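Local coordinates for protein PbaA (Pyrococcus furiosus, PDB 5Y9N) that forms an assembly of five chains and, as a member of the proteasome assembly chaperone family, may act in protein complex assembly, at residues A[45-50]-A[75-80]; A[32-37]-A[82-87]. All coordinates share one frame; numbering follows the deposited sequence.

Contact 1: A[45-50]-A[75-80]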
# COMPACT_ATOMS: atom_id res chain seq x y z
N ASP A 45 -19.83 2.47 38.50
CA ASP A 45 -20.71 1.33 38.15
C ASP A 45 -21.55 1.61 36.90
O ASP A 45 -22.78 1.47 36.93
CB ASP A 45 -21.60 0.91 39.35
CG ASP A 45 -22.33 -0.44 39.12
OD1 ASP A 45 -21.67 -1.47 38.91
OD2 ASP A 45 -23.58 -0.46 39.17
N MET A 46 -20.88 2.01 35.82
CA MET A 46 -21.56 2.35 34.57
C MET A 46 -21.98 1.09 33.85
O MET A 46 -21.39 0.05 34.05
CB MET A 46 -20.67 3.18 33.64
CG MET A 46 -20.23 4.50 34.21
SD MET A 46 -19.93 5.69 32.88
CE MET A 46 -19.44 7.11 33.86
N ASP A 47 -22.97 1.20 32.99
CA ASP A 47 -23.43 0.09 32.18
C ASP A 47 -22.89 0.29 30.77
O ASP A 47 -22.63 1.42 30.36
CB ASP A 47 -24.97 0.08 32.12
CG ASP A 47 -25.59 0.01 33.49
OD1 ASP A 47 -25.54 -1.07 34.09
OD2 ASP A 47 -26.12 1.03 33.96
N LEU A 48 -22.74 -0.81 30.05
CA LEU A 48 -22.42 -0.75 28.64
C LEU A 48 -23.69 -0.31 27.92
O LEU A 48 -24.64 -1.07 27.86
CB LEU A 48 -21.97 -2.13 28.15
CG LEU A 48 -21.78 -2.34 26.64
CD1 LEU A 48 -20.66 -1.46 26.12
CD2 LEU A 48 -21.52 -3.82 26.37
N ILE A 49 -23.70 0.90 27.37
CA ILE A 49 -24.90 1.45 26.73
C ILE A 49 -24.86 1.49 25.21
O ILE A 49 -25.90 1.66 24.58
CB ILE A 49 -25.23 2.87 27.25
CG1 ILE A 49 -24.17 3.91 26.87
CG2 ILE A 49 -25.42 2.81 28.76
CD1 ILE A 49 -24.53 5.34 27.25
N GLY A 50 -23.67 1.37 24.63
CA GLY A 50 -23.55 1.36 23.19
C GLY A 50 -22.15 1.11 22.65
O GLY A 50 -21.21 0.83 23.39
N TYR A 75 -19.84 3.58 27.80
CA TYR A 75 -20.37 3.29 29.13
C TYR A 75 -21.18 4.50 29.62
O TYR A 75 -20.87 5.64 29.28
CB TYR A 75 -19.23 2.97 30.09
CG TYR A 75 -18.57 1.64 29.78
CD1 TYR A 75 -19.20 0.43 30.09
CD2 TYR A 75 -17.32 1.57 29.17
CE1 TYR A 75 -18.61 -0.79 29.80
CE2 TYR A 75 -16.72 0.36 28.86
CZ TYR A 75 -17.38 -0.81 29.16
OH TYR A 75 -16.80 -2.01 28.86
N GLY A 76 -22.22 4.25 30.39
CA GLY A 76 -23.07 5.32 30.91
C GLY A 76 -23.62 5.09 32.31
O GLY A 76 -23.85 3.95 32.73
N LYS A 77 -23.77 6.20 33.03
CA LYS A 77 -24.57 6.27 34.25
C LYS A 77 -25.22 7.63 34.23
O LYS A 77 -24.50 8.63 34.25
CB LYS A 77 -23.73 6.13 35.52
CG LYS A 77 -24.53 5.82 36.78
CD LYS A 77 -25.28 4.50 36.63
CE LYS A 77 -25.31 3.68 37.90
NZ LYS A 77 -25.60 2.25 37.56
N ASN A 78 -26.56 7.64 34.16
CA ASN A 78 -27.38 8.85 34.11
C ASN A 78 -26.64 10.15 33.82
O ASN A 78 -26.15 10.79 34.74
CB ASN A 78 -28.26 9.00 35.40
CG ASN A 78 -27.52 8.68 36.72
OD1 ASN A 78 -27.86 7.71 37.40
ND2 ASN A 78 -26.55 9.52 37.11
N ASN A 79 -26.57 10.55 32.56
CA ASN A 79 -25.97 11.88 32.15
C ASN A 79 -24.47 11.91 31.81
O ASN A 79 -24.04 12.77 31.03
CB ASN A 79 -26.44 13.12 33.00
CG ASN A 79 -25.37 13.70 33.95
OD1 ASN A 79 -24.89 13.03 34.85
ND2 ASN A 79 -25.06 14.99 33.80
N ILE A 80 -23.67 10.97 32.36
CA ILE A 80 -22.27 10.83 31.94
C ILE A 80 -22.14 9.66 30.96
O ILE A 80 -22.63 8.55 31.23
CB ILE A 80 -21.32 10.68 33.13
CG1 ILE A 80 -21.51 11.87 34.08
CG2 ILE A 80 -19.87 10.64 32.65
CD1 ILE A 80 -20.71 11.85 35.36

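Contact 2: A[32-37]-A[82-87]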
# COMPACT_ATOMS: atom_id res chain seq x y z
N VAL A 32 -2.78 7.01 29.46
CA VAL A 32 -3.24 7.92 30.52
C VAL A 32 -4.76 8.10 30.41
O VAL A 32 -5.51 7.71 31.30
CB VAL A 32 -2.54 9.29 30.43
CG1 VAL A 32 -3.14 10.28 31.45
CG2 VAL A 32 -1.03 9.15 30.66
N GLY A 33 -5.20 8.67 29.28
CA GLY A 33 -6.61 8.77 28.97
C GLY A 33 -7.36 7.49 29.18
O GLY A 33 -8.41 7.46 29.82
N HIS A 34 -6.80 6.42 28.65
CA HIS A 34 -7.48 5.14 28.62
C HIS A 34 -7.69 4.58 30.01
O HIS A 34 -8.74 4.04 30.31
CB HIS A 34 -6.67 4.16 27.76
CG HIS A 34 -7.26 2.80 27.67
ND1 HIS A 34 -8.16 2.43 26.71
CD2 HIS A 34 -7.07 1.70 28.45
CE1 HIS A 34 -8.53 1.18 26.90
NE2 HIS A 34 -7.89 0.71 27.95
N ILE A 35 -6.67 4.69 30.85
CA ILE A 35 -6.76 4.16 32.21
C ILE A 35 -7.74 5.01 33.02
O ILE A 35 -8.57 4.46 33.75
CB ILE A 35 -5.39 4.12 32.90
CG1 ILE A 35 -4.54 3.02 32.28
CG2 ILE A 35 -5.52 3.85 34.39
CD1 ILE A 35 -3.06 3.17 32.51
N ALA A 36 -7.62 6.32 32.89
CA ALA A 36 -8.53 7.27 33.54
C ALA A 36 -9.98 6.99 33.19
O ALA A 36 -10.82 6.79 34.07
CB ALA A 36 -8.17 8.69 33.16
N ALA A 37 -10.28 6.94 31.90
CA ALA A 37 -11.66 6.70 31.45
C ALA A 37 -12.18 5.36 31.94
O ALA A 37 -13.32 5.26 32.37
CB ALA A 37 -11.73 6.74 29.95
N ILE A 82 -19.04 7.63 28.91
CA ILE A 82 -17.59 7.43 28.77
C ILE A 82 -17.31 6.56 27.55
O ILE A 82 -17.81 5.43 27.45
CB ILE A 82 -16.97 6.82 30.04
CG1 ILE A 82 -17.07 7.85 31.15
CG2 ILE A 82 -15.51 6.47 29.79
CD1 ILE A 82 -16.39 7.47 32.45
N ALA A 83 -16.50 7.11 26.63
CA ALA A 83 -16.10 6.43 25.40
C ALA A 83 -14.71 5.80 25.54
O ALA A 83 -13.73 6.49 25.89
CB ALA A 83 -16.12 7.41 24.25
N ILE A 84 -14.66 4.49 25.29
CA ILE A 84 -13.45 3.67 25.41
C ILE A 84 -13.18 2.96 24.10
O ILE A 84 -14.10 2.54 23.39
CB ILE A 84 -13.62 2.56 26.50
CG1 ILE A 84 -14.02 3.13 27.86
CG2 ILE A 84 -12.36 1.71 26.65
CD1 ILE A 84 -13.01 4.09 28.44
N ALA A 85 -11.91 2.81 23.77
CA ALA A 85 -11.45 1.98 22.66
C ALA A 85 -10.26 1.11 23.12
O ALA A 85 -9.45 1.55 23.92
CB ALA A 85 -11.04 2.87 21.50
N ASP A 86 -10.18 -0.11 22.61
CA ASP A 86 -9.01 -0.97 22.90
C ASP A 86 -8.05 -1.18 21.74
O ASP A 86 -7.16 -2.00 21.82
CB ASP A 86 -9.49 -2.30 23.48
CG ASP A 86 -9.83 -2.22 24.95
OD1 ASP A 86 -9.80 -1.13 25.52
OD2 ASP A 86 -10.11 -3.27 25.53
N ILE A 87 -8.17 -0.39 20.68
CA ILE A 87 -7.33 -0.50 19.52
C ILE A 87 -7.01 0.89 19.02
O ILE A 87 -7.78 1.83 19.21
CB ILE A 87 -7.99 -1.31 18.40
CG1 ILE A 87 -9.28 -0.70 17.94
CG2 ILE A 87 -8.32 -2.71 18.91
CD1 ILE A 87 -10.00 -1.55 16.89

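Contact 1: A[45-50]-A[75-80]
Met46 lays its side chain across the backbone of Tyr75 and Gly76, at the mouth of an antiparallel pairing between strands 47-53 and 72-77 of the central sheet. With CG anti to its carbonyl carbon (chi1 -61°) and the chain extended beyond, SD runs 3.7 Å from Tyr75 C and CE reaches Ile80 CG2 at 3.8 Å. A long, unbranched thioether suits this span, meeting both peptide groups and an aliphatic branch. Asp47 and Gly76 form the hydrogen-bonded pair: Asp47 N donates to Gly76 O and Gly76 N to Asp47 O, each 2.9 Å, the first nearly straight at 165°. Glycine lets Ile49 lie close, its CD1 3.9 Å from Gly76 CA. Leu48 and Tyr75 form the next, non-hydrogen-bonded pair and share one face, where Leu48 CB meets Tyr75 CE1; the phenol OH is held by Arg73. Ile49 and Gly50, both opposite Phe74, then make a classic beta bulge. At the exposed end, Asp45 closes a Schellman motif that ends the preceding helix. Lys77 bends between Asp45 and Asp47, making a long salt bridge to each carboxylate, while its NZ donates to Asp45 O at 3.0 Å, tilted 24° from the carbonyl plane.

Contact 2: A[32-37]-A[82-87]
Two torsions set up the packing of helix 32-43 on strand 80-85: His34 has CG anti to the backbone N (chi1 179°), which swings its imidazole out to the strand's C-terminal end, and Ile84 turns its CD1 back (chi2 -61°) so that this methyl meets Ala37. The His34 ring presents its CE1 edge to two oxygens. Asp86 OD1 lies in the ring plane, 3.0 Å from His34 CE1, and Ala85 O sits near that plane at 3.1 Å from the same carbon. The carboxylate is turned 51° out of the ring plane, and the two side chains cross at about a right angle. The flat imidazole is long enough to reach both oxygens from the helix. Asp86 also has a long, weak ion pair with Arg73. Ile84 CG2 approaches His34 CE1 obliquely, joining this polar end to the apolar one. There Ala37, pointing at the strand, places CB against Ile84 CD1 and 3.8 Å from Ile82 CG2; its small methyl lets the helix settle between the two branched side chains. Behind it, Val32 and Ala36 meet helix 188-202. Leading from strand 21-25 to the parallel strand 47-53, the helix packed on this sheet is the helical limb of a beta-alpha-beta crossover in the PAC2 family's alpha/beta domain.

Overall arrangement
From the N terminus, strand 21-25 leads into helix 32-43, whose first turns supply one side of contact 2. The helix ends just before strand 47-53, where contact 1 begins. The chain then passes through the small two-stranded sheet 60-64/67-69 and returns along strand 72-77, closing contact 1; the turn into strand 80-85 follows, and 82-87 completes contact 2. Contact 1 therefore sits within the larger loop of contact 2. Their centres are about 14 Å apart, joined by the hairpin of strands 72-77 and 80-85 and by Met46 packing on Ile82. One contact adds a strand to the sheet, the other fastens a helix to its face.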